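Local coordinates for calcium-regulated actin-bundling protein (Dictyostelium discoideum, PDB 4X3N) that binds and bundles actin filaments under calcium control and may help shape and reorganise filopodia and pseudopodia during cell movement, at residues 72-75 with 76-80; 195-198 with 199-203. All coordinates share one frame; numbering follows the deposited sequence.

Contact 1: residues 72-75 with 76-80; sequences IKYA and DMHCK
The thioether of M77 sits over one face of the Y74 ring, three residues back on the same helix, its SD 4.4 Å from the ring centroid and 26° off the normal: a Met-aromatic contact. The ring atom nearest to SD is Y74 CD1, at 4.0 Å. M77 reaches it because CG lies opposite its own carbonyl carbon (chi1 -79°) and the chain bends at chi3 (70°), which lays it alongside the tyrosine, both pointing the same way. H78 approaches the same ring differently, with NE2 at the edge, near the ring plane, 4.2 Å from Y74 CD1. The imidazole itself spreads across the Y74 carbonyl, whose oxygen stands 3.2 Å above the centre of the ring plane; ND1 makes no hydrogen bond to it. The backbone under them is the last two turns of helix 61-79, with regular i to i+4 bonds, among them M77 N to K73 O at 2.9 Å and the less straight C79 N to A75 O at 3.2 Å. K80 is the first residue to leave helical geometry, yet its extended side chain reaches back to form a salt bridge, NZ 3.0 Å from D76 OD2 on the syn lone pair. Y88 OH also hydrogen-bonds D76 OD2, so two partners hold this oxygen of a buried residue and probably favour its charged form. Farther out, F102 of helix 96-111 packs on I72 and A75, K73 pairs with E70, and H78 packs against N146 of a second subunit.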
ATOM      1  N   ILE A  72     -15.829 -11.053   4.160  1.00 22.22           N
ATOM      2  CA  ILE A  72     -14.923  -9.933   4.095  1.00 21.03           C
ATOM      3  C   ILE A  72     -13.713 -10.306   4.870  1.00 21.19           C
ATOM      4  O   ILE A  72     -12.577  -9.968   4.457  1.00 21.15           O
ATOM      5  CB  ILE A  72     -15.559  -8.561   4.516  1.00 20.64           C
ATOM      6  CG1 ILE A  72     -14.755  -7.367   3.974  1.00 19.53           C
ATOM      7  CG2 ILE A  72     -15.716  -8.435   6.005  1.00 19.77           C
ATOM      8  CD1 ILE A  72     -15.448  -5.979   4.015  1.00 20.64           C
ATOM      9  N   LYS A  73     -13.911 -11.047   5.945  1.00 19.36           N
ATOM     10  CA  LYS A  73     -12.810 -11.568   6.690  1.00 22.22           C
ATOM     11  C   LYS A  73     -11.937 -12.492   5.875  1.00 24.18           C
ATOM     12  O   LYS A  73     -10.705 -12.377   5.950  1.00 24.68           O
ATOM     13  CB  LYS A  73     -13.247 -12.304   7.935  1.00 22.92           C
ATOM     14  CG  LYS A  73     -13.848 -11.381   8.974  1.00 25.71           C
ATOM     15  CD  LYS A  73     -13.978 -12.091  10.292  1.00 29.11           C
ATOM     16  CE  LYS A  73     -15.064 -13.129  10.203  1.00 26.97           C
ATOM     17  NZ  LYS A  73     -15.135 -13.805  11.515  1.00 26.90           N
ATOM     18  N   TYR A  74     -12.527 -13.405   5.133  1.00 27.84           N
ATOM     19  CA  TYR A  74     -11.708 -14.294   4.321  1.00 30.81           C
ATOM     20  C   TYR A  74     -10.928 -13.532   3.246  1.00 30.40           C
ATOM     21  O   TYR A  74      -9.803 -13.877   2.969  1.00 25.14           O
ATOM     22  CB  TYR A  74     -12.505 -15.408   3.691  1.00 34.28           C
ATOM     23  CG  TYR A  74     -12.552 -16.594   4.648  1.00 42.63           C
ATOM     24  CD1 TYR A  74     -11.455 -17.429   4.802  1.00 47.90           C
ATOM     25  CD2 TYR A  74     -13.666 -16.827   5.447  1.00 50.13           C
ATOM     26  CE1 TYR A  74     -11.482 -18.486   5.692  1.00 52.41           C
ATOM     27  CE2 TYR A  74     -13.705 -17.878   6.343  1.00 53.79           C
ATOM     28  CZ  TYR A  74     -12.615 -18.699   6.462  1.00 55.98           C
ATOM     29  OH  TYR A  74     -12.664 -19.748   7.342  1.00 61.93           O
ATOM     30  N   ALA A  75     -11.541 -12.513   2.665  1.00 28.39           N
ATOM     31  CA  ALA A  75     -10.864 -11.706   1.633  1.00 25.80           C
ATOM     32  C   ALA A  75      -9.686 -10.963   2.205  1.00 24.74           C
ATOM     33  O   ALA A  75      -8.591 -10.976   1.601  1.00 25.86           O
ATOM     34  CB  ALA A  75     -11.844 -10.797   0.940  1.00 25.01           C
ATOM     35  N   ASP A  76      -9.864 -10.408   3.414  1.00 23.64           N
ATOM     36  CA  ASP A  76      -8.802  -9.758   4.152  1.00 23.58           C
ATOM     37  C   ASP A  76      -7.663 -10.718   4.554  1.00 27.11           C
ATOM     38  O   ASP A  76      -6.463 -10.402   4.391  1.00 24.77           O
ATOM     39  CB  ASP A  76      -9.359  -9.078   5.416  1.00 22.75           C
ATOM     40  CG  ASP A  76      -8.399  -8.111   6.012  1.00 22.22           C
ATOM     41  OD1 ASP A  76      -7.826  -7.280   5.299  1.00 24.20           O
ATOM     42  OD2 ASP A  76      -8.177  -8.141   7.221  1.00 22.78           O
ATOM     43  N   MET A  77      -8.031 -11.882   5.085  1.00 28.50           N
ATOM     44  CA  MET A  77      -7.033 -12.925   5.413  1.00 26.34           C
ATOM     45  C   MET A  77      -6.124 -13.269   4.241  1.00 30.13           C
ATOM     46  O   MET A  77      -4.910 -13.347   4.378  1.00 28.11           O
ATOM     47  CB  MET A  77      -7.741 -14.194   5.812  1.00 27.19           C
ATOM     48  CG  MET A  77      -8.245 -14.132   7.261  1.00 28.82           C
ATOM     49  SD  MET A  77      -9.331 -15.535   7.645  1.00 30.94           S
ATOM     50  CE  MET A  77      -8.126 -16.857   7.643  1.00 29.71           C
ATOM     51  N   HIS A  78      -6.703 -13.485   3.073  1.00 24.62           N
ATOM     52  CA  HIS A  78      -5.899 -13.779   1.948  1.00 27.37           C
ATOM     53  C   HIS A  78      -4.957 -12.626   1.610  1.00 28.20           C
ATOM     54  O   HIS A  78      -3.834 -12.844   1.227  1.00 29.45           O
ATOM     55  CB  HIS A  78      -6.798 -14.098   0.777  1.00 27.70           C
ATOM     56  CG  HIS A  78      -7.614 -15.300   1.028  1.00 35.31           C
ATOM     57  ND1 HIS A  78      -8.709 -15.641   0.263  1.00 43.20           N
ATOM     58  CD2 HIS A  78      -7.506 -16.243   1.997  1.00 37.93           C
ATOM     59  CE1 HIS A  78      -9.224 -16.761   0.743  1.00 41.87           C
ATOM     60  NE2 HIS A  78      -8.505 -17.149   1.786  1.00 38.96           N
ATOM     61  N   CYS A  79      -5.457 -11.406   1.722  1.00 25.78           N
ATOM     62  CA  CYS A  79      -4.704 -10.263   1.380  1.00 26.62           C
ATOM     63  C   CYS A  79      -3.518 -10.325   2.259  1.00 26.26           C
ATOM     64  O   CYS A  79      -2.455  -9.999   1.794  1.00 26.41           O
ATOM     65  CB  CYS A  79      -5.474  -8.996   1.676  1.00 26.31           C
ATOM     66  SG  CYS A  79      -4.537  -7.483   1.531  1.00 33.30           S
ATOM     67  N   LYS A  80      -3.701 -10.676   3.530  1.00 24.40           N
ATOM     68  CA  LYS A  80      -2.621 -10.635   4.490  1.00 26.22           C
ATOM     69  C   LYS A  80      -1.841 -11.936   4.561  1.00 27.34           C
ATOM     70  O   LYS A  80      -1.019 -12.057   5.409  1.00 27.45           O
ATOM     71  CB  LYS A  80      -3.154 -10.275   5.880  1.00 25.20           C
ATOM     72  CG  LYS A  80      -3.667  -8.857   5.874  1.00 27.87           C
ATOM     73  CD  LYS A  80      -4.481  -8.492   7.072  1.00 28.55           C
ATOM     74  CE  LYS A  80      -4.691  -7.002   7.030  1.00 28.29           C
ATOM     75  NZ  LYS A  80      -5.696  -6.557   7.995  1.00 27.19           N
TER

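Contact 2: residues 195-198 with 199-203; sequences KRIR and AYEEE
R198 and E202 run side by side, one helical turn apart, and meet at the arginine's methylenes, with the charges near but not bonded. The aliphatic CG of R198 lies 3.4 Å from E202 OE2, while R198 NE is 4.5 Å from that oxygen, which stands well out of the guanidinium plane; the two flat groups are turned 40° apart and no N-H points at the carboxylate. The guanidinium is instead engaged by D89, in a salt bridge, and by the carbonyl of F86. With chi1 at -85°, E202 CG lies opposite its own carbonyl carbon and the extended chain runs back towards R198. With an alanine at E202, the R198 methylenes would probably lose their cover on this side and a nearby negative charge would go. Apolar contact is slighter: I197 CG2 touches E201 CG at 4.1 Å, the two side chains also pointing alike, and E201 bends at chi2 to send OE2 to Y290 OH. The backbone bonds are those of a continuous alpha-helix, from the nearly straight A199 N to K195 O (3.1 Å) to E202 N to R198 O (2.8 Å, 148° at the hydrogen). This part of helix 181-211, in the F-actin-bundling C-terminal family region, packs against two other helices: R196 and I197 on helix 232-255, I197 and Y200 on Y290 at the end of helix 273-290.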
ATOM      1  N   LYS A 195      -8.637 -14.663  22.217  1.00 25.21           N
ATOM      2  CA  LYS A 195      -7.252 -14.812  22.585  1.00 25.83           C
ATOM      3  C   LYS A 195      -7.008 -16.229  23.131  1.00 24.79           C
ATOM      4  O   LYS A 195      -6.014 -16.806  22.850  1.00 24.55           O
ATOM      5  CB  LYS A 195      -6.918 -13.706  23.562  1.00 31.87           C
ATOM      6  CG  LYS A 195      -5.476 -13.642  23.981  1.00 42.80           C
ATOM      7  CD  LYS A 195      -5.128 -12.357  24.782  1.00 51.05           C
ATOM      8  CE  LYS A 195      -5.216 -12.485  26.321  1.00 56.61           C
ATOM      9  NZ  LYS A 195      -4.664 -13.703  27.007  1.00 56.60           N
ATOM     10  N   ARG A 196      -7.886 -16.774  23.953  1.00 22.74           N
ATOM     11  CA  ARG A 196      -7.674 -18.129  24.491  1.00 23.33           C
ATOM     12  C   ARG A 196      -7.804 -19.226  23.414  1.00 23.62           C
ATOM     13  O   ARG A 196      -7.121 -20.217  23.458  1.00 22.13           O
ATOM     14  CB  ARG A 196      -8.644 -18.379  25.601  1.00 24.01           C
ATOM     15  CG  ARG A 196      -8.490 -17.485  26.837  1.00 27.42           C
ATOM     16  CD  ARG A 196      -7.040 -17.550  27.363  1.00 30.76           C
ATOM     17  NE  ARG A 196      -6.837 -16.501  28.345  1.00 42.74           N
ATOM     18  CZ  ARG A 196      -6.049 -16.555  29.437  1.00 45.33           C
ATOM     19  NH1 ARG A 196      -5.302 -17.621  29.730  1.00 40.85           N
ATOM     20  NH2 ARG A 196      -6.004 -15.499  30.250  1.00 47.04           N
ATOM     21  N   ILE A 197      -8.663 -18.998  22.428  1.00 21.98           N
ATOM     22  CA  ILE A 197      -8.798 -19.888  21.302  1.00 22.79           C
ATOM     23  C   ILE A 197      -7.512 -19.926  20.523  1.00 23.28           C
ATOM     24  O   ILE A 197      -7.021 -21.017  20.169  1.00 24.90           O
ATOM     25  CB  ILE A 197      -9.922 -19.414  20.357  1.00 23.36           C
ATOM     26  CG1 ILE A 197     -11.292 -19.749  20.936  1.00 27.82           C
ATOM     27  CG2 ILE A 197      -9.714 -20.066  19.004  1.00 24.26           C
ATOM     28  CD1 ILE A 197     -12.466 -19.038  20.257  1.00 29.43           C
ATOM     29  N   ARG A 198      -6.930 -18.753  20.231  1.00 25.78           N
ATOM     30  CA  ARG A 198      -5.592 -18.724  19.538  1.00 22.83           C
ATOM     31  C   ARG A 198      -4.549 -19.488  20.349  1.00 22.60           C
ATOM     32  O   ARG A 198      -3.850 -20.277  19.815  1.00 21.56           O
ATOM     33  CB  ARG A 198      -5.111 -17.297  19.266  1.00 24.72           C
ATOM     34  CG  ARG A 198      -3.628 -17.117  18.851  1.00 24.97           C
ATOM     35  CD  ARG A 198      -3.304 -15.686  18.391  1.00 24.57           C
ATOM     36  NE  ARG A 198      -4.316 -15.209  17.465  1.00 28.76           N
ATOM     37  CZ  ARG A 198      -4.357 -13.992  16.914  1.00 32.79           C
ATOM     38  NH1 ARG A 198      -3.438 -13.086  17.194  1.00 32.30           N
ATOM     39  NH2 ARG A 198      -5.322 -13.691  16.060  1.00 32.60           N
ATOM     40  N   ALA A 199      -4.411 -19.174  21.627  1.00 24.42           N
ATOM     41  CA  ALA A 199      -3.455 -19.862  22.485  1.00 25.63           C
ATOM     42  C   ALA A 199      -3.663 -21.393  22.398  1.00 26.62           C
ATOM     43  O   ALA A 199      -2.709 -22.135  22.177  1.00 28.90           O
ATOM     44  CB  ALA A 199      -3.636 -19.405  23.929  1.00 27.40           C
ATOM     45  N   TYR A 200      -4.899 -21.855  22.549  1.00 27.55           N
ATOM     46  CA  TYR A 200      -5.232 -23.296  22.446  1.00 26.54           C
ATOM     47  C   TYR A 200      -4.953 -23.933  21.082  1.00 24.81           C
ATOM     48  O   TYR A 200      -4.307 -24.984  20.980  1.00 24.29           O
ATOM     49  CB  TYR A 200      -6.681 -23.523  22.847  1.00 26.88           C
ATOM     50  CG  TYR A 200      -7.263 -24.898  22.511  1.00 27.70           C
ATOM     51  CD1 TYR A 200      -7.010 -26.018  23.317  1.00 28.60           C
ATOM     52  CD2 TYR A 200      -8.146 -25.047  21.463  1.00 28.72           C
ATOM     53  CE1 TYR A 200      -7.583 -27.242  23.041  1.00 27.55           C
ATOM     54  CE2 TYR A 200      -8.741 -26.268  21.178  1.00 31.55           C
ATOM     55  CZ  TYR A 200      -8.455 -27.357  21.961  1.00 31.91           C
ATOM     56  OH  TYR A 200      -9.032 -28.556  21.625  1.00 30.81           O
ATOM     57  N   GLU A 201      -5.385 -23.280  20.020  1.00 22.79           N
ATOM     58  CA  GLU A 201      -5.125 -23.814  18.683  1.00 22.63           C
ATOM     59  C   GLU A 201      -3.671 -23.699  18.317  1.00 24.44           C
ATOM     60  O   GLU A 201      -3.160 -24.531  17.582  1.00 24.49           O
ATOM     61  CB  GLU A 201      -5.968 -23.134  17.624  1.00 24.01           C
ATOM     62  CG  GLU A 201      -7.430 -23.316  17.859  1.00 24.60           C
ATOM     63  CD  GLU A 201      -8.018 -24.653  17.385  1.00 25.46           C
ATOM     64  OE1 GLU A 201      -7.313 -25.598  17.038  1.00 24.95           O
ATOM     65  OE2 GLU A 201      -9.249 -24.729  17.423  1.00 29.53           O
ATOM     66  N   GLU A 202      -2.933 -22.720  18.862  1.00 24.94           N
ATOM     67  CA  GLU A 202      -1.483 -22.678  18.478  1.00 25.25           C
ATOM     68  C   GLU A 202      -0.723 -23.808  19.114  1.00 27.09           C
ATOM     69  O   GLU A 202       0.160 -24.438  18.502  1.00 28.22           O
ATOM     70  CB  GLU A 202      -0.848 -21.310  18.798  1.00 28.13           C
ATOM     71  CG  GLU A 202      -1.099 -20.313  17.657  1.00 30.73           C
ATOM     72  CD  GLU A 202      -0.743 -18.880  18.002  1.00 36.32           C
ATOM     73  OE1 GLU A 202      -0.418 -18.646  19.193  1.00 40.05           O
ATOM     74  OE2 GLU A 202      -0.804 -18.011  17.086  1.00 35.93           O
ATOM     75  N   GLU A 203      -1.038 -24.067  20.349  1.00 25.91           N
ATOM     76  CA  GLU A 203      -0.417 -25.184  21.008  1.00 30.07           C
ATOM     77  C   GLU A 203      -0.793 -26.550  20.383  1.00 32.51           C
ATOM     78  O   GLU A 203      -0.011 -27.441  20.365  1.00 34.09           O
ATOM     79  CB  GLU A 203      -0.893 -25.203  22.429  1.00 30.47           C
ATOM     80  CG  GLU A 203      -0.528 -26.445  23.219  1.00 33.24           C
ATOM     81  CD  GLU A 203       0.948 -26.520  23.507  1.00 35.20           C
ATOM     82  OE1 GLU A 203       1.737 -25.709  22.968  1.00 37.31           O
ATOM     83  OE2 GLU A 203       1.344 -27.439  24.251  1.00 41.97           O
TER

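Overall arrangement
Both contacts are single-helix, i to i+3 or i+4 contacts, on different helices: contact 1 at the C-terminal end of helix 61-79, contact 2 inside the long helix 181-211. Their centres are 20 Å apart and their nearest atoms about 9 Å, without touching. Both are partly buried, but contact 1 has more buried residues and its centre lies about 12 Å from the chain centre, against about 19 Å for that of contact 2. Sulfur and aromatic groups dominate the first, with one ion pair between a buried aspartate and an exposed lysine; the second is rich in arginine and glutamate, whose charged ends turn largely to other partners. The loop after helix 61-79 serves both, with Y88 meeting contact 1 and F86 contact 2.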